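Local coordinates for protein probable transcriptional regulator (Pseudomonas aeruginosa PAO1, PDB 2GEN) that probably binds DNA through an N-terminal helix-turn-helix domain and regulates transcription, as a two-subunit member of the TetR family, at residues V84-V95 with V157-W168. Numbering follows the deposited sequence.
Sequences VRLLVTSYIDWV and VIGPAHDLARQW
Tyr91 sits as a knob in a hole formed by Ile158, Ala161, His162 and Ala165, joining two nearly parallel helices in the all-helical C-terminal part of this TetR-family regulator. The segment axes approach to 9.3 Å at an angle of 13°, and the small Ala161 and Ala165 face the other helix.

The aromatic evidence centres on Tyr91. His162 meets it edge-to-face, with ring planes 72° apart and centroids 4.8 Å apart; His162 CD2 lies over one face, while Val95 CG2 of the tyrosine's own helix lies over the opposite one. With CG anti to the backbone N (chi1 180°), the tyrosine extends along the alanines, and its CE2 comes 3.8 Å from Ala165 CB. His162 ND1 is hydrogen-bonded to Asp163 OD1 of the second subunit, which links this packing to the dimer interface.

Apolar contacts continue on both sides of the knob. Toward the N-terminal ends, Val157 CG1 packs 3.9 Å from Leu87 CD1 and also meets Val84 and Val88, whereas Ile158 CD1 touches Tyr91 CB. Ile92 bends its CD1 to 3.8 Å from Ala161 CB, and Val95 CG1 lies against Trp168 CZ3.

Polar bridging across the pair runs through one water: it donates to His162 O at 2.7 Å and is hydrogen-bonded to Tyr91 OH at 3.0 Å.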
loop_
_atom_site.group_PDB
_atom_site.type_symbol
_atom_site.label_atom_id
_atom_site.label_comp_id
_atom_site.label_asym_id
_atom_site.label_seq_id
_atom_site.Cartn_x
_atom_site.Cartn_y
_atom_site.Cartn_z
ATOM N N VAL A 84 -15.998 9.649 10.043
ATOM C CA VAL A 84 -15.480 8.730 9.074
ATOM C C VAL A 84 -14.912 9.497 7.873
ATOM O O VAL A 84 -13.784 9.274 7.461
ATOM C CB VAL A 84 -16.582 7.767 8.627
ATOM C CG1 VAL A 84 -16.118 6.945 7.451
ATOM C CG2 VAL A 84 -16.872 6.784 9.783
ATOM N N ARG A 85 -15.687 10.453 7.392
ATOM C CA ARG A 85 -15.219 11.253 6.211
ATOM C C ARG A 85 -13.885 11.913 6.503
ATOM O O ARG A 85 -13.045 11.990 5.623
ATOM C CB ARG A 85 -16.221 12.316 5.830
ATOM C CG ARG A 85 -17.529 11.799 5.149
ATOM C CD ARG A 85 -18.536 12.939 5.036
ATOM N NE ARG A 85 -17.999 14.008 4.191
ATOM C CZ ARG A 85 -18.051 14.023 2.850
ATOM N NH1 ARG A 85 -18.690 13.078 2.153
ATOM N NH2 ARG A 85 -17.489 15.048 2.195
ATOM N N LEU A 86 -13.702 12.435 7.722
ATOM C CA LEU A 86 -12.486 13.116 8.158
ATOM C C LEU A 86 -11.257 12.258 7.992
ATOM O O LEU A 86 -10.210 12.759 7.609
ATOM C CB LEU A 86 -12.669 13.592 9.625
ATOM C CG LEU A 86 -11.433 14.310 10.169
ATOM C CD1 LEU A 86 -11.348 15.716 9.569
ATOM C CD2 LEU A 86 -11.584 14.333 11.689
ATOM N N LEU A 87 -11.339 10.948 8.328
ATOM C CA LEU A 87 -10.184 10.070 8.142
ATOM C C LEU A 87 -9.742 10.075 6.677
ATOM O O LEU A 87 -8.556 10.042 6.407
ATOM C CB LEU A 87 -10.549 8.648 8.550
ATOM C CG LEU A 87 -10.850 8.496 10.070
ATOM C CD1 LEU A 87 -11.544 7.155 10.377
ATOM C CD2 LEU A 87 -9.564 8.583 10.879
ATOM N N VAL A 88 -10.711 10.140 5.776
ATOM C CA VAL A 88 -10.412 10.081 4.339
ATOM C C VAL A 88 -9.993 11.431 3.779
ATOM O O VAL A 88 -8.919 11.523 3.173
ATOM C CB VAL A 88 -11.598 9.558 3.558
ATOM C CG1 VAL A 88 -11.328 9.580 1.969
ATOM C CG2 VAL A 88 -11.877 8.083 3.988
ATOM N N THR A 89 -10.821 12.459 3.994
ATOM C CA THR A 89 -10.422 13.804 3.400
ATOM C C THR A 89 -9.086 14.294 3.961
ATOM O O THR A 89 -8.347 14.950 3.247
ATOM C CB THR A 89 -11.498 14.863 3.615
ATOM O OG1 THR A 89 -11.660 15.091 5.022
ATOM C CG2 THR A 89 -12.816 14.387 3.042
ATOM N N SER A 90 -8.768 14.029 5.237
ATOM C CA SER A 90 -7.507 14.477 5.809
ATOM C C SER A 90 -6.318 13.859 5.080
ATOM O O SER A 90 -5.322 14.534 4.802
ATOM C CB SER A 90 -7.441 14.216 7.324
ATOM O OG SER A 90 -8.439 14.957 7.970
ATOM N N TYR A 91 -6.439 12.567 4.744
ATOM C CA TYR A 91 -5.349 11.896 4.083
ATOM C C TYR A 91 -5.188 12.402 2.644
ATOM O O TYR A 91 -4.084 12.789 2.252
ATOM C CB TYR A 91 -5.558 10.373 4.118
ATOM C CG TYR A 91 -4.431 9.709 3.430
ATOM C CD1 TYR A 91 -3.142 9.727 4.004
ATOM C CD2 TYR A 91 -4.605 9.110 2.175
ATOM C CE1 TYR A 91 -2.052 9.121 3.339
ATOM C CE2 TYR A 91 -3.533 8.509 1.511
ATOM C CZ TYR A 91 -2.283 8.512 2.094
ATOM O OH TYR A 91 -1.215 7.947 1.430
ATOM N N ILE A 92 -6.288 12.476 1.910
ATOM C CA ILE A 92 -6.257 12.862 0.494
ATOM C C ILE A 92 -5.725 14.307 0.416
ATOM O O ILE A 92 -4.794 14.581 -0.322
ATOM C CB ILE A 92 -7.648 12.708 -0.148
ATOM C CG1 ILE A 92 -7.989 11.208 -0.280
ATOM C CG2 ILE A 92 -7.680 13.463 -1.532
ATOM C CD1 ILE A 92 -7.063 10.443 -1.169
ATOM N N ASP A 93 -6.280 15.179 1.244
ATOM C CA ASP A 93 -5.869 16.616 1.207
ATOM C C ASP A 93 -4.401 16.764 1.540
ATOM O O ASP A 93 -3.719 17.548 0.908
ATOM C CB ASP A 93 -6.713 17.421 2.159
ATOM C CG ASP A 93 -8.154 17.525 1.693
ATOM O OD1 ASP A 93 -8.448 17.125 0.522
ATOM O OD2 ASP A 93 -9.014 18.028 2.463
ATOM N N TRP A 94 -3.923 16.035 2.568
ATOM C CA TRP A 94 -2.535 16.106 2.971
ATOM C C TRP A 94 -1.601 15.617 1.824
ATOM O O TRP A 94 -0.567 16.254 1.523
ATOM C CB TRP A 94 -2.296 15.329 4.285
ATOM C CG TRP A 94 -0.876 15.544 4.784
ATOM C CD1 TRP A 94 -0.413 16.569 5.620
ATOM C CD2 TRP A 94 0.253 14.759 4.451
ATOM N NE1 TRP A 94 0.951 16.421 5.818
ATOM C CE2 TRP A 94 1.379 15.322 5.122
ATOM C CE3 TRP A 94 0.435 13.614 3.664
ATOM C CZ2 TRP A 94 2.674 14.768 5.003
ATOM C CZ3 TRP A 94 1.729 13.057 3.567
ATOM C CH2 TRP A 94 2.811 13.651 4.232
ATOM N N VAL A 95 -2.000 14.528 1.153
ATOM C CA VAL A 95 -1.201 14.003 0.040
ATOM C C VAL A 95 -1.180 15.032 -1.109
ATOM O O VAL A 95 -0.113 15.293 -1.670
ATOM C CB VAL A 95 -1.761 12.679 -0.442
ATOM C CG1 VAL A 95 -1.172 12.291 -1.830
ATOM C CG2 VAL A 95 -1.538 11.602 0.651
ATOM N N VAL A 157 -11.980 1.848 5.698
ATOM C CA VAL A 157 -12.119 3.320 5.607
ATOM C C VAL A 157 -10.989 3.976 4.801
ATOM O O VAL A 157 -11.275 4.844 3.913
ATOM C CB VAL A 157 -12.245 3.957 7.023
ATOM C CG1 VAL A 157 -12.165 5.533 6.934
ATOM C CG2 VAL A 157 -13.549 3.531 7.623
ATOM N N ILE A 158 -9.751 3.586 5.079
ATOM C CA ILE A 158 -8.569 4.253 4.463
ATOM C C ILE A 158 -7.913 3.516 3.296
ATOM O O ILE A 158 -7.068 4.099 2.573
ATOM C CB ILE A 158 -7.500 4.671 5.547
ATOM C CG1 ILE A 158 -6.634 5.858 5.086
ATOM C CG2 ILE A 158 -6.644 3.515 5.957
ATOM C CD1 ILE A 158 -7.472 7.133 4.908
ATOM N N GLY A 159 -8.225 2.214 3.121
ATOM C CA GLY A 159 -7.539 1.410 2.096
ATOM C C GLY A 159 -7.708 2.005 0.683
ATOM O O GLY A 159 -6.711 2.122 -0.011
ATOM N N PRO A 160 -8.947 2.321 0.275
ATOM C CA PRO A 160 -9.063 2.917 -1.088
ATOM C C PRO A 160 -8.219 4.183 -1.293
ATOM O O PRO A 160 -7.488 4.296 -2.305
ATOM C CB PRO A 160 -10.558 3.187 -1.229
ATOM C CG PRO A 160 -11.206 2.084 -0.424
ATOM C CD PRO A 160 -10.297 2.089 0.826
ATOM N N ALA A 161 -8.291 5.128 -0.353
ATOM C CA ALA A 161 -7.481 6.324 -0.419
ATOM C C ALA A 161 -5.988 6.008 -0.431
ATOM O O ALA A 161 -5.274 6.556 -1.243
ATOM C CB ALA A 161 -7.837 7.292 0.770
ATOM N N HIS A 162 -5.490 5.132 0.461
ATOM C CA HIS A 162 -4.105 4.726 0.430
ATOM C C HIS A 162 -3.732 4.148 -0.953
ATOM O O HIS A 162 -2.661 4.460 -1.522
ATOM C CB HIS A 162 -3.834 3.659 1.508
ATOM C CG HIS A 162 -3.635 4.202 2.886
ATOM N ND1 HIS A 162 -3.429 3.373 3.983
ATOM C CD2 HIS A 162 -3.612 5.475 3.366
ATOM C CE1 HIS A 162 -3.254 4.118 5.067
ATOM N NE2 HIS A 162 -3.363 5.395 4.723
ATOM N N ASP A 163 -4.604 3.280 -1.457
ATOM C CA ASP A 163 -4.314 2.591 -2.704
ATOM C C ASP A 163 -4.293 3.572 -3.886
ATOM O O ASP A 163 -3.343 3.559 -4.681
ATOM C CB ASP A 163 -5.319 1.470 -2.932
ATOM C CG ASP A 163 -4.880 0.515 -4.020
ATOM O OD1 ASP A 163 -3.951 -0.311 -3.763
ATOM O OD2 ASP A 163 -5.456 0.601 -5.120
ATOM N N LEU A 164 -5.319 4.405 -4.008
ATOM C CA LEU A 164 -5.365 5.409 -5.093
ATOM C C LEU A 164 -4.183 6.384 -4.987
ATOM O O LEU A 164 -3.544 6.700 -5.996
ATOM C CB LEU A 164 -6.674 6.154 -5.081
ATOM C CG LEU A 164 -7.004 7.012 -6.328
ATOM C CD1 LEU A 164 -6.870 6.166 -7.611
ATOM C CD2 LEU A 164 -8.403 7.581 -6.241
ATOM N N ALA A 165 -3.870 6.838 -3.770
ATOM C CA ALA A 165 -2.739 7.743 -3.579
ATOM C C ALA A 165 -1.430 7.125 -4.066
ATOM O O ALA A 165 -0.666 7.766 -4.794
ATOM C CB ALA A 165 -2.618 8.138 -2.123
ATOM N N ARG A 166 -1.190 5.872 -3.674
ATOM C CA ARG A 166 -0.012 5.118 -4.139
ATOM C C ARG A 166 0.079 5.107 -5.695
ATOM O O ARG A 166 1.115 5.490 -6.275
ATOM C CB ARG A 166 -0.064 3.696 -3.542
ATOM C CG ARG A 166 1.241 2.952 -3.520
ATOM C CD ARG A 166 1.149 1.594 -2.734
ATOM N NE ARG A 166 1.303 1.662 -1.277
ATOM C CZ ARG A 166 2.473 1.709 -0.622
ATOM N NH1 ARG A 166 3.624 1.745 -1.285
ATOM N NH2 ARG A 166 2.489 1.756 0.707
ATOM N N GLN A 167 -1.023 4.755 -6.363
ATOM C CA GLN A 167 -1.056 4.684 -7.835
ATOM C C GLN A 167 -0.873 6.047 -8.460
ATOM O O GLN A 167 -0.144 6.205 -9.448
ATOM C CB GLN A 167 -2.386 4.095 -8.292
ATOM C CG GLN A 167 -2.631 2.661 -7.753
ATOM C CD GLN A 167 -1.518 1.712 -8.173
ATOM O OE1 GLN A 167 -0.708 1.286 -7.346
ATOM N NE2 GLN A 167 -1.457 1.403 -9.467
ATOM N N TRP A 168 -1.553 7.039 -7.890
ATOM C CA TRP A 168 -1.481 8.410 -8.394
ATOM C C TRP A 168 -0.073 8.989 -8.311
ATOM O O TRP A 168 0.430 9.583 -9.278
ATOM C CB TRP A 168 -2.474 9.292 -7.634
ATOM C CG TRP A 168 -2.427 10.734 -8.050
ATOM C CD1 TRP A 168 -2.899 11.274 -9.224
ATOM C CD2 TRP A 168 -1.919 11.828 -7.274
ATOM N NE1 TRP A 168 -2.700 12.640 -9.219
ATOM C CE2 TRP A 168 -2.099 13.002 -8.035
ATOM C CE3 TRP A 168 -1.323 11.927 -6.008
ATOM C CZ2 TRP A 168 -1.687 14.265 -7.570
ATOM C CZ3 TRP A 168 -0.927 13.200 -5.534
ATOM C CH2 TRP A 168 -1.110 14.339 -6.312
HETATM O O HOH W 1 -0.804 5.180 0.347
#